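Local coordinates for putative outer membrane protein (LpxR) (Salmonella typhimurium, PDB 3FID) that removes acyl chains from lipid A as an outer-membrane deacylase, thereby modifying lipopolysaccharide in the bacterial outer membrane, at residues 3-8 and 35-40; 53-58 and 81-86; 105-110 and 139-144; 169-174 and 199-204. All coordinates share one frame; numbering follows the deposited sequence.

Contact 1: 3-8 and 35-40; sequences LAISVA and AGLFLG
Ser6 and Phe38 form the central hydrogen-bonded pair of an antiparallel ladder between neighbouring strands of the outer-membrane beta-barrel. Six backbone bonds join 3-8 to 35-40, with Ala4-Gly40 and Ala8-Gly36 as the other hydrogen-bonded pairs; five of the bonds are sound, while the one from Phe38 N to Ser6 O is bent to 130° and weak. The face carrying Ala4, Ser6, Phe38 and Ala8 is buried. Its side chains are small apart from Phe38, whose CB stands 4.2 Å from Ser6 CB, the ring meeting that carbon obliquely. Ser6 OG is satisfied by Asp291 on the next strand, and the Phe38 ring lies against that of the zinc ligand His54. Close fit marks the Ala8-Gly36 pair too, its CA atoms only 4.4 Å apart.

The other face, with Ile5, Val7, Leu37 and Leu39, is on the surface and may look into lipid. Packing here is uneven: Leu3 CD1 and Leu39 CD1 are 4.2 Å apart and Ile5 CG2 and Leu37 CD1 barely meet, whereas Ile5 CD1 and Leu39 CD1 are modelled doubtfully close. Leu37 leans across the ladder because its CG lies opposite the backbone N (chi1 -168°), which brings CD1 to 3.9 Å from Val7 CG2.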
loop_
_atom_site.group_PDB
_atom_site.type_symbol
_atom_site.label_atom_id
_atom_site.label_comp_id
_atom_site.label_asym_id
_atom_site.label_seq_id
_atom_site.Cartn_x
_atom_site.Cartn_y
_atom_site.Cartn_z
ATOM N N LEU A 3 16.456 -2.423 5.415
ATOM C CA LEU A 3 15.882 -1.280 6.108
ATOM C C LEU A 3 15.323 -0.378 4.984
ATOM O O LEU A 3 16.043 -0.047 4.035
ATOM C CB LEU A 3 17.005 -0.574 6.881
ATOM C CG LEU A 3 16.866 0.609 7.848
ATOM C CD1 LEU A 3 16.288 1.826 7.151
ATOM C CD2 LEU A 3 16.050 0.248 9.062
ATOM N N ALA A 4 14.042 -0.026 5.070
ATOM C CA ALA A 4 13.399 0.672 3.959
ATOM C C ALA A 4 12.609 1.882 4.390
ATOM O O ALA A 4 12.013 1.879 5.468
ATOM C CB ALA A 4 12.483 -0.294 3.179
ATOM N N ILE A 5 12.599 2.890 3.524
ATOM C CA ILE A 5 11.736 4.070 3.666
ATOM C C ILE A 5 10.851 4.080 2.425
ATOM O O ILE A 5 11.359 3.968 1.312
ATOM C CB ILE A 5 12.572 5.376 3.603
ATOM C CG1 ILE A 5 13.818 5.245 4.495
ATOM C CG2 ILE A 5 11.687 6.626 3.937
ATOM C CD1 ILE A 5 13.730 5.950 5.842
ATOM N N SER A 6 9.547 4.256 2.596
ATOM C CA SER A 6 8.685 4.327 1.417
ATOM C C SER A 6 7.727 5.515 1.528
ATOM O O SER A 6 7.134 5.743 2.585
ATOM C CB SER A 6 7.928 3.019 1.203
ATOM O OG SER A 6 7.064 3.104 0.043
ATOM N N VAL A 7 7.617 6.262 0.441
ATOM C CA VAL A 7 6.729 7.433 0.355
ATOM C C VAL A 7 5.681 7.141 -0.749
ATOM O O VAL A 7 6.052 6.809 -1.887
ATOM C CB VAL A 7 7.559 8.717 0.063
ATOM C CG1 VAL A 7 6.674 9.959 -0.198
ATOM C CG2 VAL A 7 8.552 9.007 1.227
ATOM N N ALA A 8 4.395 7.256 -0.410
ATOM C CA ALA A 8 3.304 7.136 -1.405
ATOM C C ALA A 8 2.688 8.510 -1.610
ATOM O O ALA A 8 2.570 9.278 -0.658
ATOM C CB ALA A 8 2.254 6.172 -0.954
ATOM N N ALA A 35 -1.429 10.435 0.871
ATOM C CA ALA A 35 -0.039 10.335 1.278
ATOM C C ALA A 35 0.208 9.060 2.052
ATOM O O ALA A 35 -0.638 8.599 2.811
ATOM C CB ALA A 35 0.361 11.566 2.161
ATOM N N GLY A 36 1.414 8.516 1.904
ATOM C CA GLY A 36 1.858 7.440 2.782
ATOM C C GLY A 36 3.305 7.658 3.193
ATOM O O GLY A 36 4.115 8.168 2.400
ATOM N N LEU A 37 3.606 7.318 4.444
ATOM C CA LEU A 37 4.998 7.225 4.942
ATOM C C LEU A 37 5.137 5.893 5.657
ATOM O O LEU A 37 4.249 5.502 6.430
ATOM C CB LEU A 37 5.340 8.351 5.923
ATOM C CG LEU A 37 6.868 8.459 6.225
ATOM C CD1 LEU A 37 7.744 8.469 4.962
ATOM C CD2 LEU A 37 7.204 9.702 7.068
ATOM N N PHE A 38 6.248 5.210 5.411
ATOM C CA PHE A 38 6.480 3.868 5.954
ATOM C C PHE A 38 7.983 3.727 6.207
ATOM O O PHE A 38 8.794 4.110 5.368
ATOM C CB PHE A 38 5.965 2.811 4.927
ATOM C CG PHE A 38 6.356 1.378 5.228
ATOM C CD1 PHE A 38 7.632 0.922 4.932
ATOM C CD2 PHE A 38 5.413 0.464 5.724
ATOM C CE1 PHE A 38 8.013 -0.407 5.180
ATOM C CE2 PHE A 38 5.765 -0.894 5.976
ATOM C CZ PHE A 38 7.092 -1.318 5.704
ATOM N N LEU A 39 8.331 3.198 7.373
ATOM C CA LEU A 39 9.715 2.864 7.714
ATOM C C LEU A 39 9.675 1.444 8.225
ATOM O O LEU A 39 8.827 1.089 9.069
ATOM C CB LEU A 39 10.257 3.851 8.763
ATOM C CG LEU A 39 11.711 3.771 9.252
ATOM C CD1 LEU A 39 12.745 3.880 8.126
ATOM C CD2 LEU A 39 11.983 4.851 10.313
ATOM N N GLY A 40 10.536 0.593 7.679
ATOM C CA GLY A 40 10.479 -0.820 8.041
ATOM C C GLY A 40 11.861 -1.459 8.119
ATOM O O GLY A 40 12.816 -0.974 7.531
#

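Contact 2: 53-58 and 81-86; sequences FHIAQD and AFLHTG. With ZN (zinc ion), chain E.
The His84 imidazole is sandwiched: Ala56 CB sits over one face, 3.7 Å from the ring centroid in a CH-pi contact, and the Phe82 ring covers the opposite face. At its edge, near the ring plane, NE2 gives a hydrogen bond of 2.9 Å to Asp58 OD2. The acceptor is met on its anti side, 30° out of the carboxylate plane. The His54 ring has Gly86 N over one face, offset toward the rim, and His84 ND1 at its edge. The two imidazoles meet rim to rim across the zinc, which His54 NE2 and His84 ND1 both bind at 2.1 Å.

Both histidines carry CG between the backbone N and carbonyl carbon (chi1 75° for His54, 46° for His84), which swings the rings over the partner strand. The other nitrogen of each ring is also held, His54 ND1 by a water and His84 NE2 by Asp58. Asp58 in turn meets Tyr33 and Arg205 through OD1, a second shell that would fix the carboxylate and so the His84 ring. On the reverse face, Thr85 OG1 donates to His54 O (2.8 Å), which Gly86 N grips as well. Asp104 and a water complete the zinc site, built across antiparallel barrel strands with its ligands on the inward face.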
loop_
_atom_site.group_PDB
_atom_site.type_symbol
_atom_site.label_atom_id
_atom_site.label_comp_id
_atom_site.label_asym_id
_atom_site.label_seq_id
_atom_site.Cartn_x
_atom_site.Cartn_y
_atom_site.Cartn_z
ATOM N N PHE A 53 9.582 -5.507 11.030
ATOM C CA PHE A 53 8.926 -4.543 11.904
ATOM C C PHE A 53 8.707 -3.286 11.064
ATOM O O PHE A 53 9.553 -2.944 10.246
ATOM C CB PHE A 53 9.839 -4.182 13.081
ATOM C CG PHE A 53 9.421 -2.933 13.832
ATOM C CD1 PHE A 53 8.320 -2.956 14.697
ATOM C CD2 PHE A 53 10.122 -1.726 13.663
ATOM C CE1 PHE A 53 7.940 -1.790 15.408
ATOM C CE2 PHE A 53 9.744 -0.552 14.349
ATOM C CZ PHE A 53 8.676 -0.586 15.226
ATOM N N HIS A 54 7.618 -2.563 11.318
ATOM C CA HIS A 54 7.385 -1.312 10.615
ATOM C C HIS A 54 6.520 -0.369 11.431
ATOM O O HIS A 54 5.839 -0.794 12.356
ATOM C CB HIS A 54 6.696 -1.564 9.274
ATOM C CG HIS A 54 5.240 -1.898 9.406
ATOM N ND1 HIS A 54 4.793 -3.154 9.747
ATOM C CD2 HIS A 54 4.136 -1.125 9.272
ATOM C CE1 HIS A 54 3.469 -3.145 9.809
ATOM N NE2 HIS A 54 3.045 -1.928 9.507
ATOM N N ILE A 55 6.616 0.913 11.089
ATOM C CA ILE A 55 5.680 1.945 11.542
ATOM C C ILE A 55 5.258 2.687 10.261
ATOM O O ILE A 55 6.064 2.859 9.335
ATOM C CB ILE A 55 6.335 2.904 12.575
ATOM C CG1 ILE A 55 5.408 4.085 12.922
ATOM C CG2 ILE A 55 7.651 3.451 12.050
ATOM C CD1 ILE A 55 4.442 3.845 14.146
ATOM N N ALA A 56 3.995 3.119 10.204
ATOM C CA ALA A 56 3.514 3.786 8.998
ATOM C C ALA A 56 2.330 4.710 9.292
ATOM O O ALA A 56 1.629 4.525 10.295
ATOM C CB ALA A 56 3.131 2.738 7.951
ATOM N N GLN A 57 2.142 5.692 8.419
ATOM C CA GLN A 57 0.960 6.565 8.457
ATOM C C GLN A 57 0.431 6.729 7.037
ATOM O O GLN A 57 1.165 7.108 6.119
ATOM C CB GLN A 57 1.290 7.942 9.046
ATOM C CG GLN A 57 0.010 8.781 9.375
ATOM C CD GLN A 57 0.241 10.277 9.347
ATOM O OE1 GLN A 57 0.923 10.803 8.466
ATOM N NE2 GLN A 57 -0.324 10.973 10.325
ATOM N N ASP A 58 -0.844 6.421 6.855
ATOM C CA ASP A 58 -1.496 6.617 5.569
ATOM C C ASP A 58 -2.671 7.564 5.732
ATOM O O ASP A 58 -3.380 7.476 6.728
ATOM C CB ASP A 58 -1.964 5.274 5.067
ATOM C CG ASP A 58 -0.799 4.366 4.781
ATOM O OD1 ASP A 58 0.046 4.783 3.946
ATOM O OD2 ASP A 58 -0.732 3.301 5.420
ATOM N N ALA A 81 -7.060 9.179 8.634
ATOM C CA ALA A 81 -5.706 8.621 8.589
ATOM C C ALA A 81 -5.609 7.344 9.409
ATOM O O ALA A 81 -6.376 7.121 10.353
ATOM C CB ALA A 81 -4.647 9.663 9.039
ATOM N N PHE A 82 -4.667 6.504 9.010
ATOM C CA PHE A 82 -4.433 5.211 9.622
ATOM C C PHE A 82 -2.959 5.213 10.056
ATOM O O PHE A 82 -2.076 5.321 9.226
ATOM C CB PHE A 82 -4.707 4.148 8.552
ATOM C CG PHE A 82 -4.384 2.727 8.971
ATOM C CD1 PHE A 82 -4.566 2.293 10.283
ATOM C CD2 PHE A 82 -3.966 1.815 8.002
ATOM C CE1 PHE A 82 -4.329 0.962 10.632
ATOM C CE2 PHE A 82 -3.701 0.483 8.338
ATOM C CZ PHE A 82 -3.885 0.062 9.661
ATOM N N LEU A 83 -2.718 5.126 11.359
ATOM C CA LEU A 83 -1.351 5.093 11.917
ATOM C C LEU A 83 -1.132 3.698 12.490
ATOM O O LEU A 83 -1.955 3.216 13.253
ATOM C CB LEU A 83 -1.227 6.114 13.043
ATOM C CG LEU A 83 0.113 6.176 13.788
ATOM C CD1 LEU A 83 1.293 6.770 12.942
ATOM C CD2 LEU A 83 -0.187 7.044 15.011
ATOM N N HIS A 84 -0.055 3.027 12.097
ATOM C CA HIS A 84 0.032 1.595 12.427
ATOM C C HIS A 84 1.456 1.114 12.618
ATOM O O HIS A 84 2.389 1.701 12.110
ATOM C CB HIS A 84 -0.709 0.724 11.399
ATOM C CG HIS A 84 -0.424 1.074 9.961
ATOM N ND1 HIS A 84 0.215 0.216 9.095
ATOM C CD2 HIS A 84 -0.726 2.177 9.238
ATOM C CE1 HIS A 84 0.288 0.775 7.898
ATOM N NE2 HIS A 84 -0.256 1.976 7.967
ATOM N N THR A 85 1.605 0.049 13.406
ATOM C CA THR A 85 2.903 -0.552 13.576
ATOM C C THR A 85 2.655 -2.036 13.641
ATOM O O THR A 85 1.607 -2.459 14.075
ATOM C CB THR A 85 3.647 -0.028 14.857
ATOM O OG1 THR A 85 4.929 -0.664 14.958
ATOM C CG2 THR A 85 2.851 -0.257 16.138
ATOM N N GLY A 86 3.621 -2.846 13.233
ATOM C CA GLY A 86 3.404 -4.260 13.426
ATOM C C GLY A 86 4.627 -5.106 13.168
ATOM O O GLY A 86 5.701 -4.592 12.922
HETATM ZN ZN ZN E . 1.018 -1.714 9.210
HETATM O O HOH W 1 6.223 -5.457 9.731
HETATM O O HOH W 2 0.365 -2.637 7.245
#

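Contact 3: 105-110 and 139-144; sequences IGVIGP and NRYGYT
Gly142 N gives Gly106 O a bond of 2.8 Å, and Gly106 N returns one to Gly142 O, making the two glycines a hydrogen-bonded pair in an antiparallel ladder of the beta-barrel wall. Ile108 and Arg140 form the second such pair; Arg140 N meets Ile108 O at 2.8 Å, while Ile108 N reaches Arg140 O at a longer 3.1 Å. The short strand segments are strongly twisted, their directions 141° apart.

Between these rungs, Val107 and Tyr141 stand side by side on the same face and point the same way. Val107 CG2 is set over the middle of the phenol ring, 3.8 Å from its centroid and only 8° off the normal, a clean CH-pi contact. It gets there because CG2 is the branch trans to the backbone N, while CG1 takes the place between N and the carbonyl carbon (chi1 55°). The hydroxyl at the ring's far end, Tyr141 OH, is hydrogen-bonded to the Asp111 carboxylate. On the other face, Arg140 leads away from the partner strand and NH1 bonds to Asn174 O.

Beyond Ile108 the chain leaves the sheet at Gly109. Asn139 OD1 receives a bond from Asp111 N and rests 3.3 Å from Pro110 CD.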
loop_
_atom_site.group_PDB
_atom_site.type_symbol
_atom_site.label_atom_id
_atom_site.label_comp_id
_atom_site.label_asym_id
_atom_site.label_seq_id
_atom_site.Cartn_x
_atom_site.Cartn_y
_atom_site.Cartn_z
ATOM N N ILE A 105 -1.003 -3.265 15.200
ATOM C CA ILE A 105 -1.896 -2.490 16.039
ATOM C C ILE A 105 -1.933 -1.092 15.455
ATOM O O ILE A 105 -0.955 -0.604 14.888
ATOM C CB ILE A 105 -1.446 -2.476 17.517
ATOM C CG1 ILE A 105 0.039 -2.101 17.624
ATOM C CG2 ILE A 105 -1.760 -3.851 18.131
ATOM C CD1 ILE A 105 0.636 -2.126 19.084
ATOM N N GLY A 106 -3.087 -0.462 15.531
ATOM C CA GLY A 106 -3.159 0.901 15.085
ATOM C C GLY A 106 -4.451 1.605 15.416
ATOM O O GLY A 106 -5.305 1.104 16.191
ATOM N N VAL A 107 -4.585 2.770 14.800
ATOM C CA VAL A 107 -5.755 3.648 14.990
ATOM C C VAL A 107 -6.124 4.326 13.667
ATOM O O VAL A 107 -5.244 4.708 12.881
ATOM C CB VAL A 107 -5.560 4.712 16.127
ATOM C CG1 VAL A 107 -4.289 5.589 15.912
ATOM C CG2 VAL A 107 -6.862 5.580 16.324
ATOM N N ILE A 108 -7.431 4.424 13.416
ATOM C CA ILE A 108 -7.961 5.330 12.390
ATOM C C ILE A 108 -8.793 6.358 13.149
ATOM O O ILE A 108 -9.657 5.978 13.948
ATOM C CB ILE A 108 -8.861 4.575 11.378
ATOM C CG1 ILE A 108 -8.030 3.535 10.593
ATOM C CG2 ILE A 108 -9.528 5.547 10.429
ATOM C CD1 ILE A 108 -8.872 2.484 9.838
ATOM N N GLY A 109 -8.538 7.635 12.904
ATOM C CA GLY A 109 -9.224 8.704 13.633
ATOM C C GLY A 109 -8.285 9.868 13.824
ATOM O O GLY A 109 -7.153 9.842 13.318
ATOM N N PRO A 110 -8.738 10.932 14.518
ATOM C CA PRO A 110 -7.846 12.073 14.792
ATOM C C PRO A 110 -6.484 11.675 15.443
ATOM O O PRO A 110 -5.460 12.287 15.150
ATOM C CB PRO A 110 -8.675 12.922 15.760
ATOM C CG PRO A 110 -10.056 12.633 15.391
ATOM C CD PRO A 110 -10.104 11.167 15.036
ATOM N N ASN A 139 -12.128 8.330 16.076
ATOM C CA ASN A 139 -11.184 7.302 16.536
ATOM C C ASN A 139 -11.791 5.906 16.638
ATOM O O ASN A 139 -12.896 5.732 17.173
ATOM C CB ASN A 139 -10.577 7.662 17.899
ATOM C CG ASN A 139 -9.557 8.792 17.827
ATOM O OD1 ASN A 139 -8.721 8.835 16.928
ATOM N ND2 ASN A 139 -9.619 9.718 18.800
ATOM N N ARG A 140 -11.061 4.923 16.109
ATOM C CA ARG A 140 -11.249 3.533 16.464
ATOM C C ARG A 140 -9.876 2.906 16.480
ATOM O O ARG A 140 -9.153 2.983 15.498
ATOM C CB ARG A 140 -12.165 2.772 15.512
ATOM C CG ARG A 140 -12.275 1.313 15.941
ATOM C CD ARG A 140 -13.123 0.493 15.037
ATOM N NE ARG A 140 -14.528 0.876 15.080
ATOM C CZ ARG A 140 -15.460 0.290 14.331
ATOM N NH1 ARG A 140 -15.121 -0.706 13.494
ATOM N NH2 ARG A 140 -16.722 0.690 14.408
ATOM N N TYR A 141 -9.515 2.342 17.632
ATOM C CA TYR A 141 -8.238 1.672 17.831
ATOM C C TYR A 141 -8.489 0.240 17.497
ATOM O O TYR A 141 -9.601 -0.262 17.712
ATOM C CB TYR A 141 -7.799 1.781 19.296
ATOM C CG TYR A 141 -7.081 3.058 19.577
ATOM C CD1 TYR A 141 -5.690 3.125 19.515
ATOM C CD2 TYR A 141 -7.796 4.228 19.888
ATOM C CE1 TYR A 141 -5.008 4.333 19.737
ATOM C CE2 TYR A 141 -7.122 5.426 20.127
ATOM C CZ TYR A 141 -5.728 5.465 20.046
ATOM O OH TYR A 141 -5.071 6.645 20.281
ATOM N N GLY A 142 -7.483 -0.437 16.959
ATOM C CA GLY A 142 -7.704 -1.821 16.597
ATOM C C GLY A 142 -6.461 -2.553 16.175
ATOM O O GLY A 142 -5.347 -2.092 16.392
ATOM N N TYR A 143 -6.683 -3.706 15.578
ATOM C CA TYR A 143 -5.618 -4.573 15.135
ATOM C C TYR A 143 -5.968 -5.050 13.723
ATOM O O TYR A 143 -7.156 -5.060 13.331
ATOM C CB TYR A 143 -5.508 -5.761 16.092
ATOM C CG TYR A 143 -6.647 -6.749 15.936
ATOM C CD1 TYR A 143 -7.878 -6.526 16.561
ATOM C CD2 TYR A 143 -6.500 -7.903 15.147
ATOM C CE1 TYR A 143 -8.935 -7.417 16.409
ATOM C CE2 TYR A 143 -7.553 -8.802 14.991
ATOM C CZ TYR A 143 -8.763 -8.553 15.637
ATOM O OH TYR A 143 -9.821 -9.430 15.494
ATOM N N THR A 144 -4.940 -5.406 12.952
ATOM C CA THR A 144 -5.156 -6.156 11.726
ATOM C C THR A 144 -4.404 -7.477 11.867
ATOM O O THR A 144 -3.328 -7.504 12.437
ATOM C CB THR A 144 -4.736 -5.378 10.418
ATOM O OG1 THR A 144 -3.304 -5.159 10.388
ATOM C CG2 THR A 144 -5.432 -4.034 10.369
#

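Contact 4: 169-174 and 199-204; sequences SAVGGN and FGLLSR
Val171 and Leu202 slide past each other in opposite directions, the strand residue pointing in from the wall and the loop residue pointing out to meet it. Their closest atoms are Val171 CG2 and Leu202 CD2, 3.6 Å apart. Leu201 comes at the same valine from another quarter: the two side chains cross at about a right angle, and Val171 CG1 lies 4.0 Å from Leu201 CD1. One methyl branch therefore serves each leucine. The split follows from the valine torsion, with CG1 opposite the backbone N (chi1 179°) and CG2 opposite the carbonyl carbon.

Ser169, two residues back on the same side of the strand, places OG 3.9 Å from Leu202 CG. No direct hydrogen bond joins the segments, but a water spans them, donating to Ser169 OG at 2.8 Å and accepting from Phe199 N at 3.0 Å. Ser169 OG is also bonded to Glu167. The two leucines are presented by a short 3-10 turn, closed by Leu202 N to Phe199 O (2.8 Å). Tyr178 OH and Glu254 tie the backbone of this turn to other strands, and Arg100 takes hold of Leu202 O. The arrangement is that of a loop folded into the interior of a beta-barrel, here packed on the inner wall close to the zinc bound by His84.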
loop_
_atom_site.group_PDB
_atom_site.type_symbol
_atom_site.label_atom_id
_atom_site.label_comp_id
_atom_site.label_asym_id
_atom_site.label_seq_id
_atom_site.Cartn_x
_atom_site.Cartn_y
_atom_site.Cartn_z
ATOM N N SER A 169 -4.760 -13.754 -0.229
ATOM C CA SER A 169 -4.462 -12.942 0.939
ATOM C C SER A 169 -5.681 -12.782 1.799
ATOM O O SER A 169 -6.804 -12.846 1.313
ATOM C CB SER A 169 -3.985 -11.555 0.522
ATOM O OG SER A 169 -2.665 -11.635 0.007
ATOM N N ALA A 170 -5.458 -12.508 3.074
ATOM C CA ALA A 170 -6.560 -12.333 4.002
ATOM C C ALA A 170 -6.173 -11.323 5.079
ATOM O O ALA A 170 -5.040 -11.349 5.615
ATOM C CB ALA A 170 -6.944 -13.681 4.616
ATOM N N VAL A 171 -7.098 -10.414 5.369
ATOM C CA VAL A 171 -6.949 -9.444 6.459
ATOM C C VAL A 171 -8.218 -9.498 7.303
ATOM O O VAL A 171 -9.315 -9.585 6.770
ATOM C CB VAL A 171 -6.711 -7.989 5.922
ATOM C CG1 VAL A 171 -6.587 -6.984 7.051
ATOM C CG2 VAL A 171 -5.429 -7.954 5.076
ATOM N N GLY A 172 -8.052 -9.470 8.625
ATOM C CA GLY A 172 -9.203 -9.382 9.522
ATOM C C GLY A 172 -8.944 -8.442 10.683
ATOM O O GLY A 172 -7.815 -7.978 10.881
ATOM N N GLY A 173 -9.993 -8.201 11.466
ATOM C CA GLY A 173 -9.945 -7.263 12.577
ATOM C C GLY A 173 -11.064 -6.240 12.487
ATOM O O GLY A 173 -12.007 -6.404 11.702
ATOM N N ASN A 174 -10.941 -5.170 13.274
ATOM C CA ASN A 174 -12.021 -4.191 13.432
ATOM C C ASN A 174 -11.795 -2.908 12.638
ATOM O O ASN A 174 -12.587 -1.959 12.716
ATOM C CB ASN A 174 -12.275 -3.892 14.927
ATOM C CG ASN A 174 -11.061 -3.253 15.639
ATOM O OD1 ASN A 174 -9.890 -3.575 15.337
ATOM N ND2 ASN A 174 -11.343 -2.383 16.631
ATOM N N PHE A 199 -0.079 -6.952 -2.303
ATOM C CA PHE A 199 -1.023 -5.901 -2.635
ATOM C C PHE A 199 -1.656 -5.347 -1.349
ATOM O O PHE A 199 -1.699 -6.033 -0.314
ATOM C CB PHE A 199 -2.164 -6.460 -3.472
ATOM C CG PHE A 199 -1.705 -7.094 -4.773
ATOM C CD1 PHE A 199 -1.656 -6.334 -5.950
ATOM C CD2 PHE A 199 -1.321 -8.445 -4.809
ATOM C CE1 PHE A 199 -1.242 -6.917 -7.158
ATOM C CE2 PHE A 199 -0.937 -9.047 -6.014
ATOM C CZ PHE A 199 -0.884 -8.287 -7.187
ATOM N N GLY A 200 -2.173 -4.131 -1.446
ATOM C CA GLY A 200 -3.005 -3.579 -0.371
ATOM C C GLY A 200 -2.244 -3.585 0.936
ATOM O O GLY A 200 -1.095 -3.106 1.001
ATOM N N LEU A 201 -2.864 -4.134 1.982
ATOM C CA LEU A 201 -2.217 -4.155 3.302
ATOM C C LEU A 201 -1.103 -5.215 3.395
ATOM O O LEU A 201 -0.419 -5.332 4.417
ATOM C CB LEU A 201 -3.282 -4.345 4.392
ATOM C CG LEU A 201 -4.263 -3.157 4.542
ATOM C CD1 LEU A 201 -5.462 -3.543 5.449
ATOM C CD2 LEU A 201 -3.616 -1.893 5.048
ATOM N N LEU A 202 -0.938 -5.997 2.329
ATOM C CA LEU A 202 0.148 -6.968 2.256
ATOM C C LEU A 202 1.288 -6.447 1.351
ATOM O O LEU A 202 2.263 -7.148 1.107
ATOM C CB LEU A 202 -0.370 -8.348 1.766
ATOM C CG LEU A 202 -1.046 -9.379 2.694
ATOM C CD1 LEU A 202 -0.095 -9.957 3.763
ATOM C CD2 LEU A 202 -2.339 -8.809 3.332
ATOM N N SER A 203 1.197 -5.198 0.898
ATOM C CA SER A 203 2.241 -4.655 0.049
ATOM C C SER A 203 3.548 -4.508 0.858
ATOM O O SER A 203 3.530 -4.256 2.074
ATOM C CB SER A 203 1.765 -3.365 -0.640
ATOM O OG SER A 203 1.879 -2.237 0.201
ATOM N N ARG A 204 4.679 -4.734 0.209
ATOM C CA ARG A 204 5.913 -4.843 0.978
ATOM C C ARG A 204 6.518 -3.462 1.261
ATOM O O ARG A 204 7.337 -3.327 2.174
ATOM C CB ARG A 204 6.874 -5.836 0.333
ATOM C CG ARG A 204 6.405 -7.333 0.486
ATOM C CD ARG A 204 6.954 -7.912 1.794
ATOM N NE ARG A 204 8.367 -8.202 1.591
ATOM C CZ ARG A 204 9.275 -8.327 2.545
ATOM N NH1 ARG A 204 8.952 -8.162 3.827
ATOM N NH2 ARG A 204 10.517 -8.580 2.204
HETATM O O HOH W 3 -1.426 -9.435 -1.295
#

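Contacts 1, 2 and 3 are antiparallel ladders in one barrel wall: strand 33-44 of contact 1 bonds to strand 49-60 of contact 2, and strand 80-94 of contact 2 to strand 97-108 of contact 3. Contacts 1 and 2 each have one face toward the surface and another buried, whereas contact 3 is mixed on both. Contact 4 differs, being a buried meeting of wall and inner loop without a direct hydrogen bond. Chemistry follows place: contact 1 is mostly apolar, contact 2 carries metal and charged groups, and contact 3 runs into a polar turn. Contact 4 touches the others through Phe38, Phe82 and Asn174, the last donating from ND2 to Tyr141 O of contact 3.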